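Local coordinates for protein PTS system, cellobiose-specific IIA component (PDB 3K1S) that probably serves as the cellobiose-specific enzyme IIA of the phosphotransferase system, relaying phosphoryl groups toward the components that take up the sugar, at residues F13-N18 and D83-A88; S24-A29 and I89-L94; G36-A41 and K104-G109; T60-S65 and E70-S75. All blocks are in the same frame, centred on the assembly; numbering follows the deposited sequence.

Contact 1: F13-N18 and D83-A88; sequences FQLILN and DHLMNA. With MG (magnesium ion), chain M.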
loop_
_atom_site.group_PDB
_atom_site.type_symbol
_atom_site.label_atom_id
_atom_site.label_comp_id
_atom_site.label_asym_id
_atom_site.label_seq_id
_atom_site.Cartn_x
_atom_site.Cartn_y
_atom_site.Cartn_z
ATOM N N PHE A 13 12.076 -6.933 -12.822
ATOM C CA PHE A 13 11.767 -5.982 -13.906
ATOM C C PHE A 13 10.382 -6.201 -14.528
ATOM O O PHE A 13 9.670 -5.235 -14.827
ATOM C CB PHE A 13 12.836 -6.023 -15.003
ATOM C CG PHE A 13 14.179 -5.496 -14.572
ATOM C CD1 PHE A 13 14.413 -4.124 -14.485
ATOM C CD2 PHE A 13 15.221 -6.372 -14.268
ATOM C CE1 PHE A 13 15.653 -3.633 -14.099
ATOM C CE2 PHE A 13 16.473 -5.890 -13.871
ATOM C CZ PHE A 13 16.689 -4.518 -13.796
ATOM N N GLN A 14 10.015 -7.468 -14.729
ATOM C CA GLN A 14 8.726 -7.833 -15.310
ATOM C C GLN A 14 7.583 -7.492 -14.362
ATOM O O GLN A 14 6.531 -7.016 -14.792
ATOM C CB GLN A 14 8.675 -9.333 -15.647
ATOM C CG GLN A 14 9.694 -9.798 -16.696
ATOM C CD GLN A 14 9.251 -9.532 -18.125
ATOM O OE1 GLN A 14 8.805 -8.430 -18.461
ATOM N NE2 GLN A 14 9.380 -10.548 -18.980
ATOM N N LEU A 15 7.789 -7.754 -13.074
ATOM C CA LEU A 15 6.795 -7.422 -12.056
ATOM C C LEU A 15 6.566 -5.916 -11.973
ATOM O O LEU A 15 5.439 -5.467 -11.803
ATOM C CB LEU A 15 7.214 -7.956 -10.684
ATOM C CG LEU A 15 7.048 -9.448 -10.397
ATOM C CD1 LEU A 15 7.692 -9.779 -9.063
ATOM C CD2 LEU A 15 5.589 -9.874 -10.404
ATOM N N ILE A 16 7.643 -5.148 -12.087
ATOM C CA ILE A 16 7.583 -3.690 -11.983
ATOM C C ILE A 16 6.887 -3.110 -13.216
ATOM O O ILE A 16 6.024 -2.232 -13.100
ATOM C CB ILE A 16 8.996 -3.077 -11.731
ATOM C CG1 ILE A 16 9.526 -3.532 -10.357
ATOM C CG2 ILE A 16 8.972 -1.539 -11.813
ATOM C CD1 ILE A 16 11.003 -3.222 -10.084
ATOM N N LEU A 17 7.228 -3.633 -14.392
ATOM C CA LEU A 17 6.585 -3.205 -15.633
ATOM C C LEU A 17 5.059 -3.353 -15.569
ATOM O O LEU A 17 4.326 -2.376 -15.751
ATOM C CB LEU A 17 7.149 -3.977 -16.833
ATOM C CG LEU A 17 6.608 -3.656 -18.232
ATOM C CD1 LEU A 17 6.927 -2.225 -18.627
ATOM C CD2 LEU A 17 7.184 -4.626 -19.251
ATOM N N ASN A 18 4.603 -4.577 -15.305
ATOM C CA ASN A 18 3.181 -4.923 -15.307
ATOM C C ASN A 18 2.408 -4.290 -14.150
ATOM O O ASN A 18 1.349 -3.694 -14.361
ATOM C CB ASN A 18 3.002 -6.450 -15.322
ATOM C CG ASN A 18 3.472 -7.077 -16.625
ATOM O OD1 ASN A 18 2.741 -7.093 -17.622
ATOM N ND2 ASN A 18 4.698 -7.600 -16.624
ATOM N N ASP A 83 6.800 -4.998 -3.622
ATOM C CA ASP A 83 6.097 -3.826 -3.105
ATOM C C ASP A 83 5.191 -3.236 -4.183
ATOM O O ASP A 83 4.013 -2.948 -3.934
ATOM C CB ASP A 83 7.090 -2.764 -2.609
ATOM C CG ASP A 83 7.662 -3.074 -1.229
ATOM O OD1 ASP A 83 6.974 -3.714 -0.403
ATOM O OD2 ASP A 83 8.806 -2.644 -0.953
ATOM N N HIS A 84 5.737 -3.076 -5.386
ATOM C CA HIS A 84 4.965 -2.546 -6.513
ATOM C C HIS A 84 3.751 -3.400 -6.866
ATOM O O HIS A 84 2.679 -2.859 -7.130
ATOM C CB HIS A 84 5.847 -2.318 -7.746
ATOM C CG HIS A 84 6.596 -1.026 -7.715
ATOM N ND1 HIS A 84 5.965 0.199 -7.666
ATOM C CD2 HIS A 84 7.925 -0.764 -7.719
ATOM C CE1 HIS A 84 6.870 1.160 -7.641
ATOM N NE2 HIS A 84 8.069 0.603 -7.670
ATOM N N LEU A 85 3.911 -4.725 -6.861
ATOM C CA LEU A 85 2.804 -5.628 -7.191
ATOM C C LEU A 85 1.676 -5.485 -6.182
ATOM O O LEU A 85 0.524 -5.266 -6.558
ATOM C CB LEU A 85 3.265 -7.084 -7.263
ATOM C CG LEU A 85 2.162 -8.148 -7.427
ATOM C CD1 LEU A 85 1.442 -7.999 -8.758
ATOM C CD2 LEU A 85 2.728 -9.544 -7.291
HETATM N N MSE A 86 2.020 -5.609 -4.902
HETATM C CA MSE A 86 1.055 -5.444 -3.820
HETATM C C MSE A 86 0.460 -4.031 -3.768
HETATM O O MSE A 86 -0.718 -3.868 -3.442
HETATM C CB MSE A 86 1.670 -5.839 -2.467
HETATM C CG MSE A 86 1.931 -7.339 -2.347
HETATM SE SE MSE A 86 0.286 -8.419 -2.462
HETATM C CE MSE A 86 -0.357 -8.163 -0.629
ATOM N N ASN A 87 1.269 -3.025 -4.098
ATOM C CA ASN A 87 0.792 -1.642 -4.195
ATOM C C ASN A 87 -0.246 -1.427 -5.300
ATOM O O ASN A 87 -1.251 -0.744 -5.092
ATOM C CB ASN A 87 1.955 -0.662 -4.394
ATOM C CG ASN A 87 1.511 0.782 -4.268
ATOM O OD1 ASN A 87 0.933 1.171 -3.256
ATOM N ND2 ASN A 87 1.757 1.577 -5.303
ATOM N N ALA A 88 0.012 -2.004 -6.471
ATOM C CA ALA A 88 -0.914 -1.934 -7.607
ATOM C C ALA A 88 -2.274 -2.518 -7.243
ATOM O O ALA A 88 -3.316 -1.952 -7.570
ATOM C CB ALA A 88 -0.322 -2.660 -8.814
HETATM MG MG MG M . 7.327 -5.303 0.884
HETATM O O HOH W 1 9.221 -4.315 1.226
HETATM O O HOH W 2 7.938 -6.230 -0.563
HETATM O O HOH W 3 7.426 -6.747 2.409
#

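Contact 2: S24-A29 and I89-L94; sequences SFAMEA and ITVKEL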
loop_
_atom_site.group_PDB
_atom_site.type_symbol
_atom_site.label_atom_id
_atom_site.label_comp_id
_atom_site.label_asym_id
_atom_site.label_seq_id
_atom_site.Cartn_x
_atom_site.Cartn_y
_atom_site.Cartn_z
ATOM N N SER A 24 -0.863 2.568 -13.041
ATOM C CA SER A 24 -1.147 3.633 -14.002
ATOM C C SER A 24 -2.578 3.579 -14.549
ATOM O O SER A 24 -3.240 4.618 -14.669
ATOM C CB SER A 24 -0.135 3.603 -15.148
ATOM O OG SER A 24 1.162 3.924 -14.666
ATOM N N PHE A 25 -3.060 2.382 -14.874
ATOM C CA PHE A 25 -4.433 2.237 -15.375
ATOM C C PHE A 25 -5.435 2.643 -14.310
ATOM O O PHE A 25 -6.398 3.362 -14.590
ATOM C CB PHE A 25 -4.721 0.810 -15.869
ATOM C CG PHE A 25 -4.190 0.513 -17.257
ATOM C CD1 PHE A 25 -4.439 1.377 -18.319
ATOM C CD2 PHE A 25 -3.467 -0.657 -17.502
ATOM C CE1 PHE A 25 -3.970 1.098 -19.600
ATOM C CE2 PHE A 25 -2.991 -0.951 -18.776
ATOM C CZ PHE A 25 -3.244 -0.069 -19.833
ATOM N N ALA A 26 -5.198 2.198 -13.080
ATOM C CA ALA A 26 -6.081 2.529 -11.966
ATOM C C ALA A 26 -6.156 4.038 -11.725
ATOM O O ALA A 26 -7.243 4.579 -11.542
ATOM C CB ALA A 26 -5.654 1.786 -10.699
HETATM N N MSE A 27 -5.013 4.718 -11.734
HETATM C CA MSE A 27 -4.999 6.171 -11.528
HETATM C C MSE A 27 -5.627 6.916 -12.715
HETATM O O MSE A 27 -6.337 7.906 -12.527
HETATM C CB MSE A 27 -3.582 6.690 -11.241
HETATM C CG MSE A 27 -2.975 6.199 -9.927
HETATM SE SE MSE A 27 -4.060 6.491 -8.305
HETATM C CE MSE A 27 -4.204 8.444 -8.364
ATOM N N GLU A 28 -5.368 6.435 -13.930
ATOM C CA GLU A 28 -5.994 6.995 -15.129
ATOM C C GLU A 28 -7.515 6.895 -15.017
ATOM O O GLU A 28 -8.232 7.849 -15.331
ATOM C CB GLU A 28 -5.461 6.314 -16.398
ATOM C CG GLU A 28 -3.983 6.677 -16.697
ATOM C CD GLU A 28 -3.205 5.604 -17.468
ATOM O OE1 GLU A 28 -3.781 4.565 -17.865
ATOM O OE2 GLU A 28 -1.991 5.805 -17.672
ATOM N N ALA A 29 -7.989 5.749 -14.533
ATOM C CA ALA A 29 -9.415 5.518 -14.293
ATOM C C ALA A 29 -9.968 6.453 -13.219
ATOM O O ALA A 29 -11.063 7.010 -13.369
ATOM C CB ALA A 29 -9.664 4.065 -13.910
ATOM N N ILE A 89 -2.256 -3.654 -6.554
ATOM C CA ILE A 89 -3.476 -4.304 -6.088
ATOM C C ILE A 89 -4.243 -3.375 -5.133
ATOM O O ILE A 89 -5.462 -3.230 -5.238
ATOM C CB ILE A 89 -3.151 -5.680 -5.426
ATOM C CG1 ILE A 89 -2.666 -6.679 -6.486
ATOM C CG2 ILE A 89 -4.349 -6.237 -4.681
ATOM C CD1 ILE A 89 -1.941 -7.918 -5.926
ATOM N N THR A 90 -3.523 -2.742 -4.209
ATOM C CA THR A 90 -4.147 -1.830 -3.251
ATOM C C THR A 90 -4.724 -0.600 -3.944
ATOM O O THR A 90 -5.849 -0.197 -3.655
ATOM C CB THR A 90 -3.167 -1.422 -2.128
ATOM O OG1 THR A 90 -2.890 -2.570 -1.318
ATOM C CG2 THR A 90 -3.761 -0.326 -1.250
ATOM N N VAL A 91 -3.956 -0.017 -4.862
ATOM C CA VAL A 91 -4.392 1.176 -5.593
ATOM C C VAL A 91 -5.625 0.895 -6.462
ATOM O O VAL A 91 -6.563 1.685 -6.481
ATOM C CB VAL A 91 -3.238 1.791 -6.428
ATOM C CG1 VAL A 91 -3.725 2.962 -7.260
ATOM C CG2 VAL A 91 -2.105 2.245 -5.504
ATOM N N LYS A 92 -5.620 -0.229 -7.174
ATOM C CA LYS A 92 -6.774 -0.627 -7.965
ATOM C C LYS A 92 -8.014 -0.779 -7.081
ATOM O O LYS A 92 -9.087 -0.263 -7.409
ATOM C CB LYS A 92 -6.492 -1.925 -8.725
ATOM C CG LYS A 92 -7.661 -2.416 -9.569
ATOM C CD LYS A 92 -7.362 -3.779 -10.171
ATOM C CE LYS A 92 -8.615 -4.431 -10.717
ATOM N NZ LYS A 92 -9.549 -4.848 -9.633
ATOM N N GLU A 93 -7.853 -1.479 -5.959
ATOM C CA GLU A 93 -8.958 -1.741 -5.045
ATOM C C GLU A 93 -9.563 -0.453 -4.489
ATOM O O GLU A 93 -10.780 -0.347 -4.344
ATOM C CB GLU A 93 -8.512 -2.665 -3.903
ATOM C CG GLU A 93 -9.652 -3.131 -3.003
ATOM C CD GLU A 93 -9.271 -4.277 -2.077
ATOM O OE1 GLU A 93 -8.068 -4.458 -1.790
ATOM O OE2 GLU A 93 -10.192 -4.997 -1.628
ATOM N N LEU A 94 -8.720 0.520 -4.170
ATOM C CA LEU A 94 -9.220 1.778 -3.619
ATOM C C LEU A 94 -9.728 2.737 -4.697
ATOM O O LEU A 94 -10.692 3.477 -4.472
ATOM C CB LEU A 94 -8.173 2.438 -2.725
ATOM C CG LEU A 94 -7.833 1.616 -1.473
ATOM C CD1 LEU A 94 -6.692 2.257 -0.701
ATOM C CD2 LEU A 94 -9.063 1.421 -0.570
#

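Contact 3: G36-A41 and K104-G109; sequences GKMAEA and KLEAKG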
loop_
_atom_site.group_PDB
_atom_site.type_symbol
_atom_site.label_atom_id
_atom_site.label_comp_id
_atom_site.label_asym_id
_atom_site.label_seq_id
_atom_site.Cartn_x
_atom_site.Cartn_y
_atom_site.Cartn_z
ATOM N N GLY A 36 -16.040 12.865 -14.631
ATOM C CA GLY A 36 -17.355 12.372 -15.009
ATOM C C GLY A 36 -17.309 11.474 -16.230
ATOM O O GLY A 36 -18.350 11.164 -16.813
ATOM N N LYS A 37 -16.101 11.055 -16.609
ATOM C CA LYS A 37 -15.890 10.155 -17.741
ATOM C C LYS A 37 -15.945 8.710 -17.258
ATOM O O LYS A 37 -14.918 8.026 -17.149
ATOM C CB LYS A 37 -14.550 10.461 -18.422
ATOM C CG LYS A 37 -14.529 11.785 -19.210
ATOM C CD LYS A 37 -13.190 12.015 -19.910
ATOM C CE LYS A 37 -13.052 11.168 -21.170
ATOM N NZ LYS A 37 -11.795 11.448 -21.914
HETATM N N MSE A 38 -17.159 8.256 -16.963
HETATM C CA MSE A 38 -17.384 6.998 -16.252
HETATM C C MSE A 38 -17.101 5.745 -17.082
HETATM O O MSE A 38 -16.554 4.769 -16.568
HETATM C CB MSE A 38 -18.811 6.961 -15.674
HETATM C CG MSE A 38 -19.100 8.069 -14.656
HETATM SE SE MSE A 38 -17.687 8.312 -13.296
HETATM C CE MSE A 38 -18.502 9.795 -12.320
ATOM N N ALA A 39 -17.468 5.782 -18.359
ATOM C CA ALA A 39 -17.240 4.664 -19.273
ATOM C C ALA A 39 -15.751 4.437 -19.526
ATOM O O ALA A 39 -15.307 3.293 -19.634
ATOM C CB ALA A 39 -17.975 4.893 -20.589
ATOM N N GLU A 40 -14.997 5.532 -19.626
ATOM C CA GLU A 40 -13.551 5.483 -19.796
ATOM C C GLU A 40 -12.878 4.989 -18.510
ATOM O O GLU A 40 -11.865 4.286 -18.556
ATOM C CB GLU A 40 -13.008 6.864 -20.197
ATOM C CG GLU A 40 -13.377 7.325 -21.624
ATOM C CD GLU A 40 -14.748 8.011 -21.736
ATOM O OE1 GLU A 40 -15.488 8.120 -20.731
ATOM O OE2 GLU A 40 -15.084 8.456 -22.853
ATOM N N ALA A 41 -13.446 5.371 -17.368
ATOM C CA ALA A 41 -12.998 4.885 -16.065
ATOM C C ALA A 41 -13.237 3.382 -15.933
ATOM O O ALA A 41 -12.326 2.632 -15.593
ATOM C CB ALA A 41 -13.708 5.632 -14.945
ATOM N N LYS A 104 -21.683 8.319 -7.142
ATOM C CA LYS A 104 -22.706 8.700 -6.165
ATOM C C LYS A 104 -22.892 10.213 -6.127
ATOM O O LYS A 104 -24.017 10.705 -6.041
ATOM C CB LYS A 104 -22.361 8.184 -4.764
ATOM C CG LYS A 104 -23.542 8.211 -3.800
ATOM C CD LYS A 104 -23.104 8.318 -2.345
ATOM C CE LYS A 104 -24.200 7.844 -1.388
ATOM N NZ LYS A 104 -25.534 8.473 -1.639
ATOM N N LEU A 105 -21.780 10.944 -6.189
ATOM C CA LEU A 105 -21.814 12.403 -6.150
ATOM C C LEU A 105 -22.486 13.008 -7.386
ATOM O O LEU A 105 -23.067 14.091 -7.308
ATOM C CB LEU A 105 -20.410 12.973 -5.952
ATOM C CG LEU A 105 -19.697 12.599 -4.648
ATOM C CD1 LEU A 105 -18.281 13.150 -4.632
ATOM C CD2 LEU A 105 -20.471 13.076 -3.421
ATOM N N GLU A 106 -22.363 12.337 -8.517
ATOM C CA GLU A 106 -23.101 12.671 -9.713
ATOM C C GLU A 106 -24.582 12.371 -9.580
ATOM O O GLU A 106 -25.421 13.114 -10.047
ATOM C CB GLU A 106 -22.537 11.949 -10.921
ATOM C CG GLU A 106 -21.218 12.482 -11.353
ATOM C CD GLU A 106 -21.086 12.537 -12.839
ATOM O OE1 GLU A 106 -21.719 11.710 -13.521
ATOM O OE2 GLU A 106 -20.354 13.414 -13.330
ATOM N N ALA A 107 -24.885 11.252 -8.952
ATOM C CA ALA A 107 -26.256 10.785 -8.768
ATOM C C ALA A 107 -27.087 11.767 -7.940
ATOM O O ALA A 107 -28.312 11.811 -8.067
ATOM C CB ALA A 107 -26.260 9.406 -8.125
ATOM N N LYS A 108 -26.412 12.554 -7.101
ATOM C CA LYS A 108 -27.082 13.499 -6.205
ATOM C C LYS A 108 -27.286 14.875 -6.854
ATOM O O LYS A 108 -28.424 15.276 -7.117
ATOM C CB LYS A 108 -26.317 13.622 -4.879
ATOM C CG LYS A 108 -27.074 14.372 -3.782
ATOM C CD LYS A 108 -26.146 14.844 -2.665
ATOM C CE LYS A 108 -25.714 13.702 -1.751
ATOM N NZ LYS A 108 -24.794 14.171 -0.679
ATOM N N GLY A 109 -26.184 15.571 -7.126
ATOM C CA GLY A 109 -26.224 16.887 -7.762
ATOM C C GLY A 109 -26.529 16.814 -9.247
ATOM O O GLY A 109 -25.748 17.284 -10.076
HETATM O O HOH W 4 -21.092 10.833 -16.427
#

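Contact 4: T60-S65 and E70-S75; sequences TELIQS and EKTEIS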
loop_
_atom_site.group_PDB
_atom_site.type_symbol
_atom_site.label_atom_id
_atom_site.label_comp_id
_atom_site.label_asym_id
_atom_site.label_seq_id
_atom_site.Cartn_x
_atom_site.Cartn_y
_atom_site.Cartn_z
ATOM N N THR A 60 3.143 -16.335 -9.054
ATOM C CA THR A 60 2.890 -17.756 -8.814
ATOM C C THR A 60 4.141 -18.580 -9.100
ATOM O O THR A 60 4.541 -19.412 -8.285
ATOM C CB THR A 60 1.706 -18.278 -9.655
ATOM O OG1 THR A 60 0.661 -17.300 -9.670
ATOM C CG2 THR A 60 1.168 -19.589 -9.081
ATOM N N GLU A 61 4.761 -18.335 -10.251
ATOM C CA GLU A 61 6.011 -19.005 -10.608
ATOM C C GLU A 61 7.113 -18.789 -9.569
ATOM O O GLU A 61 7.914 -19.686 -9.300
ATOM C CB GLU A 61 6.499 -18.545 -11.982
ATOM C CG GLU A 61 7.780 -19.235 -12.438
ATOM C CD GLU A 61 7.706 -20.748 -12.312
ATOM O OE1 GLU A 61 6.751 -21.336 -12.860
ATOM O OE2 GLU A 61 8.601 -21.342 -11.663
ATOM N N LEU A 62 7.143 -17.596 -8.992
ATOM C CA LEU A 62 8.162 -17.222 -8.032
ATOM C C LEU A 62 7.953 -17.981 -6.723
ATOM O O LEU A 62 8.854 -18.679 -6.258
ATOM C CB LEU A 62 8.147 -15.703 -7.815
ATOM C CG LEU A 62 9.311 -14.996 -7.119
ATOM C CD1 LEU A 62 10.635 -15.242 -7.832
ATOM C CD2 LEU A 62 9.023 -13.504 -7.027
ATOM N N ILE A 63 6.755 -17.864 -6.154
ATOM C CA ILE A 63 6.393 -18.599 -4.945
ATOM C C ILE A 63 6.619 -20.104 -5.109
ATOM O O ILE A 63 7.234 -20.737 -4.241
ATOM C CB ILE A 63 4.920 -18.324 -4.511
ATOM C CG1 ILE A 63 4.671 -16.817 -4.317
ATOM C CG2 ILE A 63 4.554 -19.118 -3.251
ATOM C CD1 ILE A 63 5.699 -16.101 -3.448
ATOM N N GLN A 64 6.131 -20.668 -6.215
ATOM C CA GLN A 64 6.252 -22.107 -6.454
ATOM C C GLN A 64 7.716 -22.570 -6.556
ATOM O O GLN A 64 8.069 -23.613 -6.016
ATOM C CB GLN A 64 5.442 -22.534 -7.681
ATOM C CG GLN A 64 5.280 -24.047 -7.846
ATOM C CD GLN A 64 4.658 -24.744 -6.633
ATOM O OE1 GLN A 64 4.000 -24.115 -5.797
ATOM N NE2 GLN A 64 4.863 -26.055 -6.542
ATOM N N SER A 65 8.557 -21.790 -7.235
ATOM C CA SER A 65 10.007 -22.028 -7.242
ATOM C C SER A 65 10.504 -22.327 -5.830
ATOM O O SER A 65 11.133 -23.362 -5.594
ATOM C CB SER A 65 10.760 -20.815 -7.794
ATOM O OG SER A 65 10.487 -20.626 -9.163
ATOM N N GLU A 70 13.874 -24.183 -4.680
ATOM C CA GLU A 70 14.729 -23.356 -5.522
ATOM C C GLU A 70 14.862 -21.968 -4.889
ATOM O O GLU A 70 14.028 -21.081 -5.109
ATOM C CB GLU A 70 14.180 -23.286 -6.951
ATOM C CG GLU A 70 14.368 -24.583 -7.735
ATOM C CD GLU A 70 13.346 -24.784 -8.848
ATOM O OE1 GLU A 70 12.811 -23.786 -9.378
ATOM O OE2 GLU A 70 13.089 -25.954 -9.205
ATOM N N LYS A 71 15.907 -21.806 -4.082
ATOM C CA LYS A 71 16.165 -20.566 -3.354
ATOM C C LYS A 71 16.345 -19.377 -4.298
ATOM O O LYS A 71 17.209 -19.390 -5.177
ATOM C CB LYS A 71 17.382 -20.729 -2.427
ATOM C CG LYS A 71 17.807 -19.464 -1.663
ATOM C CD LYS A 71 16.760 -19.014 -0.640
ATOM C CE LYS A 71 16.997 -17.574 -0.192
ATOM N NZ LYS A 71 15.803 -16.998 0.491
ATOM N N THR A 72 15.509 -18.360 -4.105
ATOM C CA THR A 72 15.596 -17.119 -4.864
ATOM C C THR A 72 16.616 -16.188 -4.232
ATOM O O THR A 72 16.754 -16.139 -3.009
ATOM C CB THR A 72 14.219 -16.415 -4.956
ATOM O OG1 THR A 72 13.450 -17.010 -6.009
ATOM C CG2 THR A 72 14.374 -14.924 -5.244
ATOM N N GLU A 73 17.335 -15.458 -5.080
ATOM C CA GLU A 73 18.266 -14.433 -4.626
ATOM C C GLU A 73 17.462 -13.202 -4.209
ATOM O O GLU A 73 16.748 -12.613 -5.023
ATOM C CB GLU A 73 19.265 -14.084 -5.736
ATOM C CG GLU A 73 20.320 -13.030 -5.361
ATOM C CD GLU A 73 21.417 -13.566 -4.443
ATOM O OE1 GLU A 73 21.550 -14.803 -4.313
ATOM O OE2 GLU A 73 22.154 -12.741 -3.852
ATOM N N ILE A 74 17.564 -12.840 -2.934
ATOM C CA ILE A 74 16.859 -11.674 -2.406
ATOM C C ILE A 74 17.689 -10.418 -2.644
ATOM O O ILE A 74 18.868 -10.358 -2.287
ATOM C CB ILE A 74 16.514 -11.830 -0.899
ATOM C CG1 ILE A 74 15.815 -13.175 -0.623
ATOM C CG2 ILE A 74 15.670 -10.654 -0.409
ATOM C CD1 ILE A 74 14.441 -13.368 -1.298
ATOM N N SER A 75 17.065 -9.424 -3.265
ATOM C CA SER A 75 17.727 -8.163 -3.581
ATOM C C SER A 75 16.775 -7.008 -3.294
ATOM O O SER A 75 15.570 -7.216 -3.144
ATOM C CB SER A 75 18.160 -8.136 -5.051
ATOM O OG SER A 75 17.029 -8.145 -5.922
HETATM O O HOH W 5 13.370 -21.439 -10.053
#

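Contact 1: F13-N18 and D83-A88
The CA atoms of L15 and L85 lie 6.5 Å apart, and those of I16 and H84 are 6.2 Å apart. These pairs set the register between two helical turns that run in the same general direction. No hydrogen bond joins them, so side chains carry the contact. L15 and L85 both point across the gap, and their CD2 methyls meet at 4.2 Å on the buried side. The other pair is I16 and H84. The imidazole lies beside the backbone N (chi1 -82°), which brings its CD2 atom to 4.1 Å from CG1 of I16; the isoleucine meets the ring at a slant. H80 meets the same ring edge to face. The contact joins the first and last helices of a three-helix bundle, the subunit of a trimer. L85 also touches A55 and Q59 of helix 38-67. One residue before H84, D83 turns to the trimer interface, where its OD1 binds a magnesium ion at 2.1 Å. Its OD2 accepts a hydrogen bond from water 1, itself a magnesium ligand. Three waters and D83 OD1 of both other subunits complete six ligands; related lactose IIA trimers hold a metal with the equivalent aspartate.

Contact 2: S24-A29 and I89-L94
A26 sets its CB methyl against the backbone of K92, 3.8 Å from the K92 CA atom. The CA atoms of A26 and K92, 5.1 Å apart, are the closest CA pair across the segments. A small residue here lets the helices come close: their short axes pass at 8.8 Å and cross at only 21°, nearly parallel. The same methyl also meets CG1 of V91, at 4.1 Å. That CG1 is anti to the V91 backbone N (chi1 176°), which directs it at helix 10-34. It then touches a second group, the selenium of M27, at 3.7 Å. M27 is a selenomethionine whose chain bends at both chi2 and chi3, and it crosses V91 at about a right angle. The side-chain pairs are apolar, and no hydrogen bond spans the segments. The near-parallel pair is the first and third helix of a three-helix bundle. K92 leads away from A26 to M45, K49 and I52 of helix 38-67. On the trimer side, V91 packs on T90 of the third subunit, and E93 OE1 forms a salt bridge with R23 of the second.

Contact 3: G36-A41 and K104-G109
G36 CA and the carboxylate of E106 meet where a Schellman motif ends helix 10-34. G36 has the positive phi of that motif (79°). K37 follows as the centre of an inverse gamma turn and as the N-cap of helix 38-67. The corner thus links the first two helices of the three-helix bundle, and E106 reaches it from the last turns of helix 76-108. Two side chains carry most of the contact, M38 and E106, and they approach from opposite directions. M38 is a selenomethionine. Its chain bends at chi2 and then runs out straight, so the methyl CE becomes the touching end. E106 has CG beside its backbone N, and its chain bends at chi2 (-141°), off the staggered positions. This turns a face of the carboxylate to M38. CE sits almost directly above that face, 3.8 Å from E106 CD, and nearly as close to CG and OE1. The other oxygen, E106 OE2, lies 3.6 Å from G36 CA. No direct hydrogen bond crosses the segments. E106 is exposed to solvent. M38 also touches A33, Y102 and K103 of its own chain. L105, the residue before E106, packs on L105 of the second subunit and on L101 of the third, so this end of helix 76-108 also lies in the trimer interface. A polar link comes through solvent: water 4 donates to G36 O at 2.8 Å and to E106 OE1 at 3.1 Å.

Contact 4: T60-S65 and E70-S75
E70 N, in the loop, bonds back to S65 O in the last turns of helix 38-67, at 3.0 Å. The bond is moderately bent (152° at the hydrogen), and the donor stands above the carbonyl plane. E70 CB presses on the same oxygen, 3.3 Å from S65 O. This is the tight part, together with L62 and T72. L62 is buried, and its CD1 methyl meets T72 OG1 at 3.8 Å; the two side chains cross at about a right angle. The S65 hydroxyl turns back into its own helix. Lying beside its backbone N (chi1 -67°), OG donates to E61 O at 2.7 Å, while S65 N reaches that oxygen from the other face. The loose, solvent side is the E70 carboxylate, held mainly by R68 of the turn: R68 forms salt bridges with E70 OE2 and E61 OE2, which probably offsets the repulsion between these acids. E70 OE1 is 3.9 Å from S65 OG, and water 5 spans them, donating to both. Beyond the segments, L62 and T72 both pack on L78 of helix 76-108, and L62 also touches V76 of the second subunit. S75 is the N-cap just before helix 76-108, its OG bonded to L78 N.

How the contacts relate
Contacts 1 and 2 both join helix 10-34 to helix 76-108. On helix 76-108 their segments follow each other directly, and their centres are about 12 Å apart. Contact 3 lies further toward the C-terminal end of helix 76-108, about 17 Å from contact 2 between centres, and touches it where A29 O meets A41 CB. Contact 4 is at the other end, on the opposite side of the chain's centre and about 43 Å from contact 3. It is nested inside the other three, at the turn from helix 38-67 to helix 76-108. Together they sample the length of an elongated three-helix bundle. All four reach the second subunit, so the trimer interface follows much of that length.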